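Sca-family protein (Rickettsia rickettsii, PDB 4LQ8) is a rickettsial surface cell antigen of unsettled function, probably involved in cell adhesion, represented here by its N-terminal head domain. Local coordinates at residues F226-S240 / F259-L273. Residues are numbered along the deposited sequence; the frame is centred on the assembly and turned at random. Where two conformers were deposited one is given.
Sequences FPIKLDQADGSMHLS and FTAHYEEGPNGKPQL
Y263 forms the apolar centre, its ring covered on one face by M237 CE across the contact and on the other by L273 CD1 of its own segment. M237 runs alongside it, its chain bent at the last torsion (chi3 73°) so that CE lies 3.7 Å from the ring centroid. L230 CD1 meets Y263 CD2 at 3.6 Å, and the leucine also crosses P271 at about a right angle. Farther along, F226 CZ touches F259 CD2, the ring planes oblique at 56°. The buried Y263 OH donates a 2.7 Å hydrogen bond to a lone pair of P227 O, tying the incoming loop to the sheet. Strands 236-240 and 259-265 are antiparallel neighbours in the mixed sheet, alternating hydrogen-bonded pairs M237–Y263 and L239–A261 with non-hydrogen-bonded H238–H262 and S240–T260. On the reverse face the imidazoles meet rim to rim, H238 ND1 and H262 ND1 hydrogen-bonded at 2.9 Å. At the polar edge K270 NZ bonds Q232 O. The same K270 NZ makes a 3.0 Å salt bridge with D234 OD1. Helix 64-90 covers the histidine face, where H238 NE2 also bonds D63; helix 308-320 packs on F226 and I228, while strand 192-201 of the second sheet lies against M237 and L230.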
loop_
_atom_site.group_PDB
_atom_site.type_symbol
_atom_site.label_atom_id
_atom_site.label_comp_id
_atom_site.label_asym_id
_atom_site.label_seq_id
_atom_site.Cartn_x
_atom_site.Cartn_y
_atom_site.Cartn_z
ATOM N N PHE A 226 -11.383 1.096 -5.790
ATOM C CA PHE A 226 -10.443 0.467 -6.730
ATOM C C PHE A 226 -11.050 -0.763 -7.405
ATOM O O PHE A 226 -11.623 -1.596 -6.703
ATOM C CB PHE A 226 -9.125 0.095 -6.041
ATOM C CG PHE A 226 -8.353 1.248 -5.448
ATOM C CD1 PHE A 226 -7.481 2.007 -6.236
ATOM C CD2 PHE A 226 -8.469 1.560 -4.096
ATOM C CE1 PHE A 226 -6.763 3.073 -5.682
ATOM C CE2 PHE A 226 -7.763 2.629 -3.548
ATOM C CZ PHE A 226 -6.899 3.366 -4.338
ATOM N N PRO A 227 -10.980 -0.883 -8.755
ATOM C CA PRO A 227 -11.560 -2.074 -9.399
ATOM C C PRO A 227 -10.730 -3.326 -9.097
ATOM O O PRO A 227 -9.528 -3.224 -8.853
ATOM C CB PRO A 227 -11.571 -1.707 -10.895
ATOM C CG PRO A 227 -10.474 -0.722 -11.049
ATOM C CD PRO A 227 -10.330 0.009 -9.743
ATOM N N ILE A 228 -11.397 -4.478 -9.005
ATOM C CA ILE A 228 -10.742 -5.772 -8.750
ATOM C C ILE A 228 -10.513 -6.411 -10.097
ATOM O O ILE A 228 -9.373 -6.687 -10.454
ATOM C CB ILE A 228 -11.566 -6.687 -7.782
ATOM C CG1 ILE A 228 -11.908 -5.965 -6.450
ATOM C CG2 ILE A 228 -10.877 -8.033 -7.532
ATOM C CD1 ILE A 228 -10.701 -5.398 -5.670
ATOM N N LYS A 229 -11.586 -6.571 -10.867
ATOM C CA LYS A 229 -11.564 -7.133 -12.209
ATOM C C LYS A 229 -12.121 -6.105 -13.191
ATOM O O LYS A 229 -13.155 -5.488 -12.939
ATOM C CB LYS A 229 -12.323 -8.467 -12.260
ATOM C CG LYS A 229 -11.516 -9.579 -11.578
ATOM C CD LYS A 229 -12.111 -10.958 -11.766
ATOM C CE LYS A 229 -11.337 -12.005 -11.002
ATOM N NZ LYS A 229 -11.626 -11.938 -9.543
ATOM N N LEU A 230 -11.388 -5.861 -14.270
ATOM C CA LEU A 230 -11.794 -4.866 -15.254
ATOM C C LEU A 230 -12.264 -5.558 -16.520
ATOM O O LEU A 230 -11.718 -6.603 -16.893
ATOM C CB LEU A 230 -10.654 -3.866 -15.517
ATOM C CG LEU A 230 -10.285 -2.966 -14.316
ATOM C CD1 LEU A 230 -9.253 -3.662 -13.398
ATOM C CD2 LEU A 230 -9.740 -1.650 -14.774
ATOM N N ASP A 231 -13.323 -5.016 -17.136
ATOM C CA ASP A 231 -13.924 -5.580 -18.344
ATOM C C ASP A 231 -14.214 -4.494 -19.393
ATOM O O ASP A 231 -15.164 -4.621 -20.161
ATOM C CB ASP A 231 -15.199 -6.381 -17.982
ATOM C CG ASP A 231 -16.346 -5.603 -17.318
ATOM O OD1 ASP A 231 -16.147 -4.408 -16.969
ATOM O OD2 ASP A 231 -17.429 -6.195 -17.123
ATOM N N GLN A 232 -13.406 -3.420 -19.421
ATOM C CA GLN A 232 -13.615 -2.339 -20.389
ATOM C C GLN A 232 -12.482 -2.323 -21.439
ATOM O O GLN A 232 -12.261 -3.362 -22.056
ATOM C CB GLN A 232 -13.848 -1.000 -19.680
ATOM C CG GLN A 232 -15.146 -0.993 -18.878
ATOM C CD GLN A 232 -15.166 0.119 -17.872
ATOM O OE1 GLN A 232 -15.461 1.272 -18.189
ATOM N NE2 GLN A 232 -14.808 -0.195 -16.639
ATOM N N ALA A 233 -11.782 -1.195 -21.662
ATOM C CA ALA A 233 -10.684 -1.134 -22.641
ATOM C C ALA A 233 -9.456 -1.920 -22.189
ATOM O O ALA A 233 -9.260 -2.161 -20.995
ATOM C CB ALA A 233 -10.284 0.306 -22.908
ATOM N N ASP A 234 -8.638 -2.315 -23.164
ATOM C CA ASP A 234 -7.391 -3.048 -22.975
ATOM C C ASP A 234 -6.303 -2.117 -22.442
ATOM O O ASP A 234 -6.363 -0.904 -22.680
ATOM C CB ASP A 234 -6.919 -3.629 -24.322
ATOM C CG ASP A 234 -7.737 -4.782 -24.897
ATOM O OD1 ASP A 234 -8.682 -5.245 -24.219
ATOM O OD2 ASP A 234 -7.406 -5.242 -26.005
ATOM N N GLY A 235 -5.311 -2.688 -21.762
ATOM C CA GLY A 235 -4.166 -1.935 -21.279
ATOM C C GLY A 235 -3.711 -2.198 -19.859
ATOM O O GLY A 235 -4.174 -3.126 -19.195
ATOM N N SER A 236 -2.773 -1.367 -19.404
ATOM C CA SER A 236 -2.180 -1.389 -18.071
ATOM C C SER A 236 -2.466 -0.059 -17.404
ATOM O O SER A 236 -2.684 0.951 -18.083
ATOM C CB SER A 236 -0.671 -1.598 -18.159
ATOM O OG SER A 236 -0.376 -2.795 -18.854
ATOM N N MET A 237 -2.442 -0.051 -16.074
ATOM C CA MET A 237 -2.743 1.131 -15.287
ATOM C C MET A 237 -2.040 1.044 -13.941
ATOM O O MET A 237 -2.094 0.008 -13.288
ATOM C CB MET A 237 -4.277 1.213 -15.138
ATOM C CG MET A 237 -4.793 2.263 -14.188
ATOM S SD MET A 237 -6.612 2.225 -14.095
ATOM C CE MET A 237 -6.884 0.758 -13.169
ATOM N N HIS A 238 -1.376 2.125 -13.530
ATOM C CA HIS A 238 -0.730 2.181 -12.215
ATOM C C HIS A 238 -1.239 3.413 -11.501
ATOM O O HIS A 238 -1.304 4.487 -12.088
ATOM C CB HIS A 238 0.801 2.183 -12.313
ATOM C CG HIS A 238 1.331 0.985 -13.032
ATOM N ND1 HIS A 238 1.627 -0.187 -12.358
ATOM C CD2 HIS A 238 1.583 0.812 -14.348
ATOM C CE1 HIS A 238 2.049 -1.026 -13.284
ATOM N NE2 HIS A 238 2.035 -0.466 -14.496
ATOM N N LEU A 239 -1.655 3.233 -10.252
ATOM C CA LEU A 239 -2.247 4.288 -9.452
ATOM C C LEU A 239 -1.464 4.527 -8.210
ATOM O O LEU A 239 -1.046 3.574 -7.555
ATOM C CB LEU A 239 -3.682 3.906 -9.060
ATOM C CG LEU A 239 -4.648 3.520 -10.205
ATOM C CD1 LEU A 239 -5.965 3.032 -9.622
ATOM C CD2 LEU A 239 -4.866 4.708 -11.173
ATOM N N SER A 240 -1.249 5.810 -7.865
ATOM C CA SER A 240 -0.540 6.229 -6.648
ATOM C C SER A 240 -1.405 7.256 -5.955
ATOM O O SER A 240 -1.483 8.383 -6.416
ATOM C CB SER A 240 0.831 6.819 -6.977
ATOM O OG SER A 240 1.734 5.835 -7.450
ATOM N N PHE A 259 -0.781 4.786 -1.241
ATOM C CA PHE A 259 -1.363 3.488 -1.467
ATOM C C PHE A 259 -1.243 3.333 -2.984
ATOM O O PHE A 259 -1.686 4.220 -3.715
ATOM C CB PHE A 259 -2.825 3.390 -1.014
ATOM C CG PHE A 259 -3.382 2.016 -1.325
ATOM C CD1 PHE A 259 -3.031 0.912 -0.552
ATOM C CD2 PHE A 259 -4.232 1.820 -2.414
ATOM C CE1 PHE A 259 -3.508 -0.366 -0.872
ATOM C CE2 PHE A 259 -4.720 0.541 -2.722
ATOM C CZ PHE A 259 -4.349 -0.539 -1.952
ATOM N N THR A 260 -0.572 2.274 -3.461
ATOM C CA THR A 260 -0.409 2.083 -4.897
ATOM C C THR A 260 -1.116 0.821 -5.342
ATOM O O THR A 260 -1.276 -0.089 -4.543
ATOM C CB THR A 260 1.080 2.159 -5.350
ATOM O OG1 THR A 260 1.749 0.953 -4.995
ATOM C CG2 THR A 260 1.835 3.405 -4.791
ATOM N N ALA A 261 -1.550 0.780 -6.618
ATOM C CA ALA A 261 -2.235 -0.352 -7.217
ATOM C C ALA A 261 -1.719 -0.501 -8.648
ATOM O O ALA A 261 -1.600 0.488 -9.384
ATOM C CB ALA A 261 -3.753 -0.137 -7.180
ATOM N N HIS A 262 -1.346 -1.737 -9.006
ATOM C CA HIS A 262 -0.669 -2.081 -10.256
ATOM C C HIS A 262 -1.432 -3.078 -11.073
ATOM O O HIS A 262 -1.603 -4.222 -10.674
ATOM C CB HIS A 262 0.763 -2.552 -9.910
ATOM C CG HIS A 262 1.433 -1.571 -9.007
ATOM N ND1 HIS A 262 1.941 -0.370 -9.496
ATOM C CD2 HIS A 262 1.529 -1.569 -7.654
ATOM C CE1 HIS A 262 2.371 0.296 -8.437
ATOM N NE2 HIS A 262 2.145 -0.392 -7.307
ATOM N N TYR A 263 -1.952 -2.617 -12.203
ATOM C CA TYR A 263 -2.776 -3.405 -13.112
ATOM C C TYR A 263 -2.030 -3.560 -14.418
ATOM O O TYR A 263 -1.683 -2.566 -15.052
ATOM C CB TYR A 263 -4.129 -2.706 -13.382
ATOM C CG TYR A 263 -4.969 -2.411 -12.155
ATOM C CD1 TYR A 263 -4.716 -1.292 -11.361
ATOM C CD2 TYR A 263 -6.068 -3.206 -11.831
ATOM C CE1 TYR A 263 -5.543 -0.969 -10.284
ATOM C CE2 TYR A 263 -6.889 -2.900 -10.752
ATOM C CZ TYR A 263 -6.620 -1.786 -9.974
ATOM O OH TYR A 263 -7.420 -1.503 -8.901
ATOM N N GLU A 264 -1.761 -4.795 -14.813
ATOM C CA GLU A 264 -1.045 -5.047 -16.061
ATOM C C GLU A 264 -1.949 -5.763 -17.023
ATOM O O GLU A 264 -2.766 -6.577 -16.600
ATOM C CB GLU A 264 0.185 -5.903 -15.820
ATOM C CG GLU A 264 1.242 -5.262 -14.948
ATOM C CD GLU A 264 2.408 -6.188 -14.687
ATOM O OE1 GLU A 264 2.457 -7.284 -15.289
ATOM O OE2 GLU A 264 3.272 -5.824 -13.864
ATOM N N GLU A 265 -1.767 -5.494 -18.320
ATOM C CA GLU A 265 -2.523 -6.124 -19.402
ATOM C C GLU A 265 -2.460 -7.645 -19.261
ATOM O O GLU A 265 -1.374 -8.222 -19.297
ATOM C CB GLU A 265 -1.975 -5.661 -20.767
ATOM C CG GLU A 265 -2.924 -5.938 -21.920
ATOM C CD GLU A 265 -2.578 -5.325 -23.263
ATOM O OE1 GLU A 265 -2.179 -4.139 -23.301
ATOM O OE2 GLU A 265 -2.768 -6.018 -24.289
ATOM N N GLY A 266 -3.622 -8.248 -19.002
ATOM C CA GLY A 266 -3.768 -9.692 -18.836
ATOM C C GLY A 266 -3.827 -10.456 -20.155
ATOM O O GLY A 266 -3.628 -9.865 -21.230
ATOM N N PRO A 267 -4.112 -11.789 -20.109
ATOM C CA PRO A 267 -4.170 -12.575 -21.363
ATOM C C PRO A 267 -5.290 -12.158 -22.323
ATOM O O PRO A 267 -5.098 -12.221 -23.537
ATOM C CB PRO A 267 -4.329 -14.026 -20.880
ATOM C CG PRO A 267 -3.995 -14.005 -19.410
ATOM C CD PRO A 267 -4.364 -12.641 -18.928
ATOM N N ASN A 268 -6.433 -11.701 -21.773
ATOM C CA ASN A 268 -7.609 -11.230 -22.517
ATOM C C ASN A 268 -7.486 -9.748 -22.979
ATOM O O ASN A 268 -8.390 -9.235 -23.648
ATOM C CB ASN A 268 -8.890 -11.433 -21.670
ATOM C CG ASN A 268 -8.923 -10.716 -20.332
ATOM O OD1 ASN A 268 -7.938 -10.128 -19.867
ATOM N ND2 ASN A 268 -10.070 -10.763 -19.666
ATOM N N GLY A 269 -6.385 -9.092 -22.598
ATOM C CA GLY A 269 -6.101 -7.697 -22.914
ATOM C C GLY A 269 -6.507 -6.738 -21.811
ATOM O O GLY A 269 -6.045 -5.597 -21.774
ATOM N N LYS A 270 -7.371 -7.189 -20.898
ATOM C CA LYS A 270 -7.884 -6.364 -19.810
ATOM C C LYS A 270 -6.855 -6.135 -18.693
ATOM O O LYS A 270 -6.083 -7.058 -18.396
ATOM C CB LYS A 270 -9.168 -6.987 -19.209
ATOM C CG LYS A 270 -10.247 -7.378 -20.216
ATOM C CD LYS A 270 -10.765 -6.219 -21.058
ATOM C CE LYS A 270 -11.607 -6.711 -22.218
ATOM N NZ LYS A 270 -11.559 -5.759 -23.357
ATOM N N PRO A 271 -6.866 -4.938 -18.031
ATOM C CA PRO A 271 -5.945 -4.718 -16.895
ATOM C C PRO A 271 -6.244 -5.715 -15.783
ATOM O O PRO A 271 -7.410 -5.961 -15.459
ATOM C CB PRO A 271 -6.244 -3.280 -16.446
ATOM C CG PRO A 271 -6.978 -2.652 -17.592
ATOM C CD PRO A 271 -7.724 -3.756 -18.267
ATOM N N GLN A 272 -5.190 -6.353 -15.275
ATOM C CA GLN A 272 -5.276 -7.370 -14.232
ATOM C C GLN A 272 -4.497 -6.888 -13.009
ATOM O O GLN A 272 -3.327 -6.530 -13.146
ATOM C CB GLN A 272 -4.694 -8.698 -14.759
ATOM C CG GLN A 272 -5.025 -9.894 -13.891
ATOM C CD GLN A 272 -4.845 -11.194 -14.626
ATOM O OE1 GLN A 272 -3.758 -11.526 -15.107
ATOM N NE2 GLN A 272 -5.910 -11.974 -14.700
ATOM N N LEU A 273 -5.137 -6.886 -11.820
ATOM C CA LEU A 273 -4.483 -6.444 -10.593
ATOM C C LEU A 273 -3.360 -7.409 -10.201
ATOM O O LEU A 273 -3.624 -8.556 -9.844
ATOM C CB LEU A 273 -5.512 -6.242 -9.476
ATOM C CG LEU A 273 -4.992 -5.751 -8.102
ATOM C CD1 LEU A 273 -4.250 -4.396 -8.213
ATOM C CD2 LEU A 273 -6.151 -5.639 -7.120
HETATM O O HOH W 1 -7.673 -8.217 -11.722
HETATM O O HOH W 2 -9.177 -7.739 -14.488
#